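Local coordinates for N-acetylmuramoyl-L-alanine amidase domain-containing protein SAOUHSC_02979 (Staphylococcus aureus, PDB 5T1Q) that probably acts as a secreted amidase that cleaves peptidoglycan, this chain carrying its C-terminal glucosaminidase-like and CHAP domains, at residues 50-61 with 197-206; 251-260 with 328-336. One frame throughout, in Å; residues are numbered along the deposited sequence.

Contact 1 (50-61 with 197-206); sequences GQFNVVDSKDTR and KKLNSIIKHY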
loop_
_atom_site.group_PDB
_atom_site.type_symbol
_atom_site.label_atom_id
_atom_site.label_comp_id
_atom_site.label_asym_id
_atom_site.label_seq_id
_atom_site.Cartn_x
_atom_site.Cartn_y
_atom_site.Cartn_z
ATOM N N GLY A 50 17.113 -6.564 -5.388
ATOM C CA GLY A 50 16.599 -5.798 -4.247
ATOM C C GLY A 50 15.219 -6.247 -3.771
ATOM O O GLY A 50 14.397 -6.710 -4.565
ATOM N N GLN A 51 14.977 -6.104 -2.469
ATOM C CA GLN A 51 13.716 -6.494 -1.851
ATOM C C GLN A 51 12.992 -5.286 -1.250
ATOM O O GLN A 51 13.536 -4.174 -1.181
ATOM C CB GLN A 51 13.975 -7.506 -0.728
ATOM C CG GLN A 51 14.822 -8.724 -1.095
ATOM C CD GLN A 51 14.104 -9.743 -1.964
ATOM O OE1 GLN A 51 13.078 -9.456 -2.591
ATOM N NE2 GLN A 51 14.650 -10.960 -2.000
ATOM N N PHE A 52 11.753 -5.524 -0.823
ATOM C CA PHE A 52 10.958 -4.516 -0.137
ATOM C C PHE A 52 10.692 -4.975 1.277
ATOM O O PHE A 52 10.599 -6.164 1.546
ATOM C CB PHE A 52 9.631 -4.256 -0.859
ATOM C CG PHE A 52 9.793 -3.551 -2.166
ATOM C CD1 PHE A 52 10.201 -2.229 -2.199
ATOM C CD2 PHE A 52 9.550 -4.200 -3.362
ATOM C CE1 PHE A 52 10.379 -1.560 -3.401
ATOM C CE2 PHE A 52 9.722 -3.538 -4.571
ATOM C CZ PHE A 52 10.134 -2.216 -4.589
ATOM N N ASN A 53 10.619 -4.023 2.188
ATOM C CA ASN A 53 10.273 -4.312 3.560
ATOM C C ASN A 53 8.871 -3.842 3.780
ATOM O O ASN A 53 8.492 -2.760 3.332
ATOM C CB ASN A 53 11.189 -3.596 4.543
ATOM C CG ASN A 53 12.552 -4.238 4.639
ATOM O OD1 ASN A 53 12.839 -5.227 3.965
ATOM N ND2 ASN A 53 13.388 -3.700 5.508
ATOM N N VAL A 54 8.113 -4.668 4.484
ATOM C CA VAL A 54 6.756 -4.334 4.867
ATOM C C VAL A 54 6.840 -3.322 6.006
ATOM O O VAL A 54 7.872 -3.214 6.697
ATOM C CB VAL A 54 5.976 -5.579 5.384
ATOM C CG1 VAL A 54 6.083 -6.737 4.402
ATOM C CG2 VAL A 54 6.470 -6.023 6.761
ATOM N N VAL A 55 5.766 -2.568 6.188
ATOM C CA VAL A 55 5.662 -1.667 7.325
ATOM C C VAL A 55 5.088 -2.561 8.426
ATOM O O VAL A 55 3.928 -2.947 8.362
ATOM C CB VAL A 55 4.734 -0.477 7.043
ATOM C CG1 VAL A 55 4.535 0.352 8.307
ATOM C CG2 VAL A 55 5.298 0.381 5.918
ATOM N N ASP A 56 5.929 -2.925 9.394
ATOM C CA ASP A 56 5.552 -3.807 10.512
ATOM C C ASP A 56 4.360 -3.206 11.273
ATOM O O ASP A 56 4.259 -1.985 11.404
ATOM C CB ASP A 56 6.767 -3.991 11.437
ATOM C CG ASP A 56 6.590 -5.108 12.447
ATOM O OD1 ASP A 56 5.861 -6.085 12.165
ATOM O OD2 ASP A 56 7.218 -5.021 13.526
ATOM N N SER A 57 3.463 -4.057 11.776
ATOM C CA SER A 57 2.232 -3.568 12.415
ATOM C C SER A 57 1.536 -4.620 13.278
ATOM O O SER A 57 1.548 -5.810 12.946
ATOM C CB SER A 57 1.270 -3.108 11.301
ATOM O OG SER A 57 0.001 -2.734 11.796
ATOM N N LYS A 58 0.924 -4.185 14.381
ATOM C CA LYS A 58 0.177 -5.122 15.233
ATOM C C LYS A 58 -1.178 -5.451 14.574
ATOM O O LYS A 58 -1.726 -6.522 14.802
ATOM C CB LYS A 58 -0.011 -4.613 16.672
ATOM C CG LYS A 58 -0.459 -5.736 17.614
ATOM C CD LYS A 58 -0.594 -5.330 19.080
ATOM C CE LYS A 58 -1.828 -4.477 19.345
ATOM N NZ LYS A 58 -1.992 -4.187 20.801
ATOM N N ASP A 59 -1.717 -4.528 13.775
ATOM C CA ASP A 59 -2.963 -4.794 13.041
ATOM C C ASP A 59 -2.778 -5.977 12.094
ATOM O O ASP A 59 -3.646 -6.839 12.009
ATOM C CB ASP A 59 -3.431 -3.567 12.249
ATOM C CG ASP A 59 -4.016 -2.471 13.137
ATOM O OD1 ASP A 59 -4.529 -2.781 14.237
ATOM O OD2 ASP A 59 -3.991 -1.295 12.713
ATOM N N THR A 60 -1.636 -6.020 11.412
ATOM C CA THR A 60 -1.331 -7.107 10.474
ATOM C C THR A 60 -1.255 -8.450 11.200
ATOM O O THR A 60 -1.792 -9.446 10.718
ATOM C CB THR A 60 -0.033 -6.837 9.660
ATOM O OG1 THR A 60 -0.161 -5.609 8.919
ATOM C CG2 THR A 60 0.250 -7.969 8.690
ATOM N N ARG A 61 -0.596 -8.467 12.359
ATOM C CA ARG A 61 -0.482 -9.690 13.174
ATOM C C ARG A 61 -1.868 -10.212 13.568
ATOM O O ARG A 61 -2.152 -11.395 13.420
ATOM C CB ARG A 61 0.334 -9.415 14.435
ATOM C CG ARG A 61 1.835 -9.221 14.220
ATOM C CD ARG A 61 2.432 -8.450 15.392
ATOM N NE ARG A 61 3.835 -8.754 15.662
ATOM C CZ ARG A 61 4.882 -8.317 14.963
ATOM N NH1 ARG A 61 6.109 -8.659 15.353
ATOM N NH2 ARG A 61 4.723 -7.559 13.875
ATOM N N LYS A 197 7.352 -9.153 -5.672
ATOM C CA LYS A 197 8.303 -8.804 -4.617
ATOM C C LYS A 197 7.597 -8.350 -3.333
ATOM O O LYS A 197 8.088 -8.592 -2.237
ATOM C CB LYS A 197 9.348 -7.789 -5.089
ATOM C CG LYS A 197 10.317 -8.365 -6.127
ATOM C CD LYS A 197 11.681 -7.691 -6.112
ATOM C CE LYS A 197 11.629 -6.186 -6.364
ATOM N NZ LYS A 197 11.209 -5.837 -7.749
ATOM N N LYS A 198 6.442 -7.705 -3.482
ATOM C CA LYS A 198 5.652 -7.301 -2.329
ATOM C C LYS A 198 5.089 -8.522 -1.598
ATOM O O LYS A 198 5.193 -8.608 -0.373
ATOM C CB LYS A 198 4.527 -6.348 -2.741
ATOM C CG LYS A 198 5.013 -4.949 -3.092
ATOM C CD LYS A 198 3.854 -4.078 -3.542
ATOM C CE LYS A 198 4.290 -2.646 -3.783
ATOM N NZ LYS A 198 3.113 -1.792 -4.084
ATOM N N LEU A 199 4.504 -9.466 -2.338
ATOM C CA LEU A 199 3.963 -10.671 -1.712
ATOM C C LEU A 199 5.066 -11.459 -1.004
ATOM O O LEU A 199 4.883 -11.897 0.129
ATOM C CB LEU A 199 3.238 -11.565 -2.725
ATOM C CG LEU A 199 1.937 -11.045 -3.338
ATOM C CD1 LEU A 199 1.366 -12.090 -4.282
ATOM C CD2 LEU A 199 0.906 -10.695 -2.276
ATOM N N ASN A 200 6.209 -11.612 -1.666
ATOM C CA ASN A 200 7.343 -12.329 -1.098
ATOM C C ASN A 200 7.775 -11.680 0.210
ATOM O O ASN A 200 8.012 -12.373 1.190
ATOM C CB ASN A 200 8.509 -12.404 -2.105
ATOM C CG ASN A 200 8.155 -13.224 -3.346
ATOM O OD1 ASN A 200 7.218 -14.026 -3.332
ATOM N ND2 ASN A 200 8.901 -13.024 -4.422
ATOM N N SER A 201 7.822 -10.348 0.231
ATOM C CA SER A 201 8.186 -9.615 1.442
ATOM C C SER A 201 7.221 -9.908 2.597
ATOM O O SER A 201 7.646 -10.072 3.739
ATOM C CB SER A 201 8.199 -8.113 1.169
ATOM O OG SER A 201 8.527 -7.399 2.349
ATOM N N ILE A 202 5.929 -9.941 2.297
ATOM C CA ILE A 202 4.915 -10.220 3.312
ATOM C C ILE A 202 5.054 -11.663 3.830
ATOM O O ILE A 202 5.039 -11.907 5.034
ATOM C CB ILE A 202 3.490 -9.996 2.751
ATOM C CG1 ILE A 202 3.286 -8.521 2.390
ATOM C CG2 ILE A 202 2.446 -10.430 3.776
ATOM C CD1 ILE A 202 2.036 -8.224 1.581
ATOM N N ILE A 203 5.197 -12.606 2.907
ATOM C CA ILE A 203 5.307 -14.020 3.257
ATOM C C ILE A 203 6.499 -14.283 4.161
ATOM O O ILE A 203 6.375 -14.987 5.172
ATOM C CB ILE A 203 5.395 -14.895 1.994
ATOM C CG1 ILE A 203 4.067 -14.812 1.216
ATOM C CG2 ILE A 203 5.702 -16.344 2.365
ATOM C CD1 ILE A 203 4.118 -15.410 -0.161
ATOM N N LYS A 204 7.642 -13.721 3.791
ATOM C CA LYS A 204 8.865 -13.896 4.540
ATOM C C LYS A 204 8.782 -13.324 5.957
ATOM O O LYS A 204 8.974 -14.039 6.931
ATOM C CB LYS A 204 10.028 -13.238 3.792
ATOM C CG LYS A 204 11.372 -13.348 4.488
ATOM C CD LYS A 204 12.456 -12.712 3.636
ATOM C CE LYS A 204 13.794 -12.718 4.355
ATOM N NZ LYS A 204 14.832 -11.984 3.575
ATOM N N HIS A 205 8.460 -12.042 6.055
ATOM C CA HIS A 205 8.437 -11.355 7.329
ATOM C C HIS A 205 7.373 -11.888 8.298
ATOM O O HIS A 205 7.649 -12.050 9.484
ATOM C CB HIS A 205 8.268 -9.845 7.110
ATOM C CG HIS A 205 8.371 -9.048 8.366
ATOM N ND1 HIS A 205 7.274 -8.493 8.988
ATOM C CD2 HIS A 205 9.437 -8.757 9.147
ATOM C CE1 HIS A 205 7.663 -7.877 10.091
ATOM N NE2 HIS A 205 8.970 -8.021 10.211
ATOM N N TYR A 206 6.170 -12.166 7.804
ATOM C CA TYR A 206 5.121 -12.679 8.681
ATOM C C TYR A 206 5.122 -14.211 8.833
ATOM O O TYR A 206 4.228 -14.760 9.472
ATOM C CB TYR A 206 3.754 -12.109 8.291
ATOM C CG TYR A 206 3.669 -10.622 8.580
ATOM C CD1 TYR A 206 3.534 -10.165 9.882
ATOM C CD2 TYR A 206 3.739 -9.670 7.557
ATOM C CE1 TYR A 206 3.468 -8.810 10.167
ATOM C CE2 TYR A 206 3.667 -8.308 7.831
ATOM C CZ TYR A 206 3.534 -7.886 9.146
ATOM O OH TYR A 206 3.461 -6.546 9.459
HETATM O O HOH W 1 10.713 -8.200 -1.672
HETATM O O HOH W 2 2.237 -5.021 7.540
#

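Contact 2 (251-260 with 328-336); sequences GQCTWYVYNR and VISESNVKG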
loop_
_atom_site.group_PDB
_atom_site.type_symbol
_atom_site.label_atom_id
_atom_site.label_comp_id
_atom_site.label_asym_id
_atom_site.label_seq_id
_atom_site.Cartn_x
_atom_site.Cartn_y
_atom_site.Cartn_z
ATOM N N GLY A 251 -1.945 6.190 1.697
ATOM C CA GLY A 251 -0.723 6.019 0.911
ATOM C C GLY A 251 -0.239 7.189 0.075
ATOM O O GLY A 251 0.920 7.214 -0.302
ATOM N N GLN A 252 -1.096 8.160 -0.223
ATOM C CA GLN A 252 -0.662 9.307 -1.055
ATOM C C GLN A 252 0.333 10.199 -0.300
ATOM O O GLN A 252 0.525 10.031 0.910
ATOM C CB GLN A 252 -1.873 10.086 -1.553
ATOM C CG GLN A 252 -2.780 9.220 -2.414
ATOM C CD GLN A 252 -2.066 8.685 -3.649
ATOM O OE1 GLN A 252 -1.392 9.427 -4.358
ATOM N NE2 GLN A 252 -2.199 7.395 -3.899
ATOM N N CYS A 253 0.975 11.124 -1.008
ATOM C CA CYS A 253 2.029 11.944 -0.395
ATOM C C CYS A 253 1.531 12.731 0.804
ATOM O O CYS A 253 2.241 12.895 1.770
ATOM C CB CYS A 253 2.683 12.877 -1.405
ATOM S SG CYS A 253 1.585 14.069 -2.205
ATOM N N THR A 254 0.293 13.198 0.705
ATOM C CA THR A 254 -0.377 13.961 1.745
ATOM C C THR A 254 -0.587 13.088 2.977
ATOM O O THR A 254 -0.219 13.463 4.085
ATOM C CB THR A 254 -1.735 14.453 1.223
ATOM O OG1 THR A 254 -2.382 13.373 0.562
ATOM C CG2 THR A 254 -1.557 15.553 0.210
ATOM N N TRP A 255 -1.160 11.910 2.771
ATOM C CA TRP A 255 -1.356 10.953 3.863
ATOM C C TRP A 255 -0.033 10.587 4.543
ATOM O O TRP A 255 0.035 10.453 5.757
ATOM C CB TRP A 255 -2.031 9.672 3.328
ATOM C CG TRP A 255 -2.147 8.573 4.340
ATOM C CD1 TRP A 255 -3.206 8.313 5.156
ATOM C CD2 TRP A 255 -1.153 7.586 4.646
ATOM N NE1 TRP A 255 -2.934 7.219 5.949
ATOM C CE2 TRP A 255 -1.680 6.758 5.653
ATOM C CE3 TRP A 255 0.126 7.325 4.163
ATOM C CZ2 TRP A 255 -0.965 5.686 6.195
ATOM C CZ3 TRP A 255 0.840 6.250 4.704
ATOM C CH2 TRP A 255 0.288 5.449 5.703
ATOM N N TYR A 256 1.015 10.410 3.758
ATOM C CA TYR A 256 2.296 9.996 4.330
ATOM C C TYR A 256 2.846 11.060 5.272
ATOM O O TYR A 256 3.262 10.737 6.382
ATOM C CB TYR A 256 3.333 9.616 3.241
ATOM C CG TYR A 256 4.682 9.354 3.847
ATOM C CD1 TYR A 256 4.985 8.109 4.414
ATOM C CD2 TYR A 256 5.652 10.369 3.912
ATOM C CE1 TYR A 256 6.211 7.882 5.002
ATOM C CE2 TYR A 256 6.875 10.153 4.523
ATOM C CZ TYR A 256 7.153 8.910 5.059
ATOM O OH TYR A 256 8.360 8.689 5.651
ATOM N N VAL A 257 2.842 12.320 4.835
ATOM C CA VAL A 257 3.373 13.388 5.677
ATOM C C VAL A 257 2.558 13.576 6.983
ATOM O O VAL A 257 3.128 13.800 8.054
ATOM C CB VAL A 257 3.519 14.704 4.902
ATOM C CG1 VAL A 257 4.061 15.794 5.810
ATOM C CG2 VAL A 257 4.430 14.520 3.685
ATOM N N TYR A 258 1.239 13.484 6.879
ATOM C CA TYR A 258 0.366 13.562 8.034
ATOM C C TYR A 258 0.762 12.501 9.063
ATOM O O TYR A 258 0.948 12.817 10.242
ATOM C CB TYR A 258 -1.098 13.380 7.610
ATOM C CG TYR A 258 -2.083 13.300 8.768
ATOM C CD1 TYR A 258 -2.364 12.076 9.388
ATOM C CD2 TYR A 258 -2.739 14.435 9.229
ATOM C CE1 TYR A 258 -3.260 11.997 10.457
ATOM C CE2 TYR A 258 -3.635 14.366 10.292
ATOM C CZ TYR A 258 -3.884 13.150 10.905
ATOM O OH TYR A 258 -4.784 13.096 11.950
ATOM N N ASN A 259 0.911 11.254 8.601
ATOM C CA ASN A 259 1.281 10.132 9.493
ATOM C C ASN A 259 2.701 10.212 10.018
ATOM O O ASN A 259 2.939 10.005 11.201
ATOM C CB ASN A 259 1.045 8.782 8.811
ATOM C CG ASN A 259 -0.429 8.401 8.782
ATOM O OD1 ASN A 259 -1.130 8.661 7.811
ATOM N ND2 ASN A 259 -0.922 7.887 9.884
ATOM N N ARG A 260 3.647 10.543 9.152
ATOM C CA ARG A 260 5.038 10.615 9.578
ATOM C C ARG A 260 5.216 11.678 10.647
ATOM O O ARG A 260 5.949 11.466 11.604
ATOM C CB ARG A 260 5.955 10.870 8.374
ATOM C CG ARG A 260 7.447 10.932 8.686
ATOM C CD ARG A 260 7.943 9.644 9.295
ATOM N NE ARG A 260 9.394 9.614 9.436
ATOM C CZ ARG A 260 10.075 8.622 9.997
ATOM N NH1 ARG A 260 9.441 7.564 10.503
ATOM N NH2 ARG A 260 11.401 8.692 10.070
ATOM N N VAL A 328 17.279 16.039 3.622
ATOM C CA VAL A 328 16.954 14.648 3.365
ATOM C C VAL A 328 15.458 14.554 3.631
ATOM O O VAL A 328 14.991 14.928 4.725
ATOM C CB VAL A 328 17.684 13.697 4.308
ATOM C CG1 VAL A 328 17.316 12.253 3.984
ATOM C CG2 VAL A 328 19.189 13.909 4.217
ATOM N N ILE A 329 14.710 14.062 2.642
ATOM C CA ILE A 329 13.272 13.957 2.751
ATOM C C ILE A 329 12.792 12.528 2.533
ATOM O O ILE A 329 13.464 11.749 1.867
ATOM C CB ILE A 329 12.547 14.864 1.720
ATOM C CG1 ILE A 329 12.901 14.486 0.279
ATOM C CG2 ILE A 329 12.904 16.314 1.959
ATOM C CD1 ILE A 329 12.106 15.211 -0.789
ATOM N N SER A 330 11.623 12.210 3.099
ATOM C CA SER A 330 10.969 10.937 2.880
ATOM C C SER A 330 9.576 11.271 2.302
ATOM O O SER A 330 8.980 12.322 2.601
ATOM C CB SER A 330 10.899 10.084 4.158
ATOM O OG SER A 330 10.099 10.683 5.158
ATOM N N GLU A 331 9.054 10.370 1.492
ATOM C CA GLU A 331 7.813 10.628 0.775
ATOM C C GLU A 331 7.231 9.311 0.289
ATOM O O GLU A 331 7.886 8.286 0.390
ATOM C CB GLU A 331 8.130 11.540 -0.411
ATOM C CG GLU A 331 9.246 10.972 -1.281
ATOM C CD GLU A 331 9.918 11.977 -2.188
ATOM O OE1 GLU A 331 9.393 13.100 -2.380
ATOM O OE2 GLU A 331 10.996 11.629 -2.735
ATOM N N SER A 332 6.001 9.347 -0.218
ATOM C CA SER A 332 5.349 8.158 -0.728
ATOM C C SER A 332 4.891 8.375 -2.156
ATOM O O SER A 332 4.670 9.502 -2.586
ATOM C CB SER A 332 4.123 7.814 0.117
ATOM O OG SER A 332 3.136 8.845 0.003
ATOM N N ASN A 333 4.743 7.261 -2.862
ATOM C CA ASN A 333 4.253 7.196 -4.228
ATOM C C ASN A 333 4.967 8.029 -5.310
ATOM O O ASN A 333 4.331 8.456 -6.265
ATOM C CB ASN A 333 2.711 7.357 -4.256
ATOM C CG ASN A 333 1.986 6.102 -3.739
ATOM O OD1 ASN A 333 2.419 5.464 -2.776
ATOM N ND2 ASN A 333 0.903 5.738 -4.382
ATOM N N VAL A 334 6.287 8.222 -5.179
ATOM C CA VAL A 334 7.070 8.861 -6.252
ATOM C C VAL A 334 7.978 7.819 -6.923
ATOM O O VAL A 334 8.217 7.897 -8.116
ATOM C CB VAL A 334 7.921 10.086 -5.807
ATOM C CG1 VAL A 334 7.078 11.057 -5.014
ATOM C CG2 VAL A 334 9.156 9.677 -5.026
ATOM N N LYS A 335 8.463 6.843 -6.160
ATOM C CA LYS A 335 9.350 5.813 -6.700
ATOM C C LYS A 335 8.536 4.669 -7.316
ATOM O O LYS A 335 9.013 3.966 -8.212
ATOM C CB LYS A 335 10.295 5.294 -5.603
ATOM C CG LYS A 335 11.479 4.468 -6.100
ATOM C CD LYS A 335 12.475 5.323 -6.890
ATOM C CE LYS A 335 13.580 4.495 -7.547
ATOM N NZ LYS A 335 14.426 3.753 -6.571
ATOM N N GLY A 336 7.303 4.505 -6.856
ATOM C CA GLY A 336 6.418 3.459 -7.365
ATOM C C GLY A 336 5.129 3.399 -6.559
ATOM O O GLY A 336 4.987 4.088 -5.546
HETATM O O HOH W 3 -0.995 6.093 -6.187
HETATM O O HOH W 4 4.969 12.246 0.874
#

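Contact 1 (50-61 with 197-206)
Strand 52-54 and the turn after it pack across helix 195-205, a strand-on-helix contact in which the helix belongs to the glucosaminidase-like region. The axes of 52-54 and 197-205 approach to 7.6 Å, at 51°. The direct polar link is a short hydrogen bond, Ser-201 OG to Phe-52 O at 2.5 Å, in which the hydroxyl reaches the oxygen from above the carbonyl plane. Toward the start of the strand a water joins Gln-51 OE1, Phe-52 N and Lys-197 O, while the bent aliphatic chain of Lys-197 runs beside the Phe-52 ring, CE to CE2 3.7 Å. Val-54 points into the helix and splits its work: CG1 lies 3.9 Å from Ile-202 CG1, and CG2 turns to the His-205 and Tyr-206 rings. Tyr-206 has Thr-60 CG2 over one face, a CH-pi contact 3.6 Å from the ring centroid, and the ND1 edge of its neighbour His-205 over the other. A second water ties Tyr-206 OH to Val-55 O and Thr-60 OG1, the latter also bonded to Ser-95. Asp-56 OD1 sits at the edge of the His-205 ring, 3.3 Å from CE1, and is held from within 50-61 by a salt bridge to Arg-61 NH2, 2.5 Å away, with OD1 close to the guanidinium plane. Around this seam, strand 37-39 pairs with strand 52-54 and sends Phe-37 against Val-54 and Ile-202, Tyr-229 stacks on His-205, and helices 82-93 and 178-185 cover other sides of the helix.

Contact 2 (251-260 with 328-336)
The N-terminal end of helix 253-262 meets strand 327-332 in the papain-like core of the CHAP domain, a pairing that carries Cys-253 and Glu-331, two members of a probable Cys-His-Glu catalytic triad completed by His-314. The axes of 253-260 and 328-332 come within 7.1 Å and run at 130°. Ser-332 fastens the turn leading into the helix: its OG donates to Gly-251 O at 2.8 Å, from above the carbonyl plane, and also lies 3.3 Å from Tyr-256 CB. The hydroxyl gets there because chi1, 65°, sets it between the backbone N and the carbonyl carbon. One turn farther along the helix, Tyr-256 reaches over the strand. Its ring lays one face against the Glu-331 backbone, with Arg-260 CB over the other, and its OH comes to 2.7 Å from Ser-330 OG, which lies near the ring plane and is also bonded to Glu-319. Water bridges Cys-253 O and Ser-332 N, at 2.9 and 3.3 Å. At the start of the helix Gln-252 NE2 shares another water with Asn-333 ND2, the bond from Asn-333 being weak; their amide planes stand 78° apart. Glu-331 points away from the helix, with OE1 bonded to His-314 NE2 and OE2 in a salt bridge to Arg-343, an arrangement that would probably help to orient the imidazole. His-314, on neighbouring strand 314-321, also touches the Cys-253 side chain. Strand 327-332 runs between strands 314-321 and 339-345, whose Phe-317 and Ile-340 touch Arg-260 and Tyr-256, while Val-257 rests on Ala-298 of strand 298-301.

How the contacts relate
Both contacts set a helix against a strand of one mixed sheet, contact 1 at an edge strand, 52-54, and contact 2 at the interior strand 327-332; strands 37-39 and 339-345 lie between. Their centres are 18 Å apart and their nearest atoms about 6 Å, without touching. Contact 1 is partly buried and larger, 655 against 348 Å², and rests mainly on aliphatic and aromatic packing, with a salt bridge within 50-61, where the glucosaminidase-like region meets the sheet. Contact 2 is buried and more polar, with serine hydroxyls doing most of the joining, and it holds two residues of the probable active site of the CHAP domain.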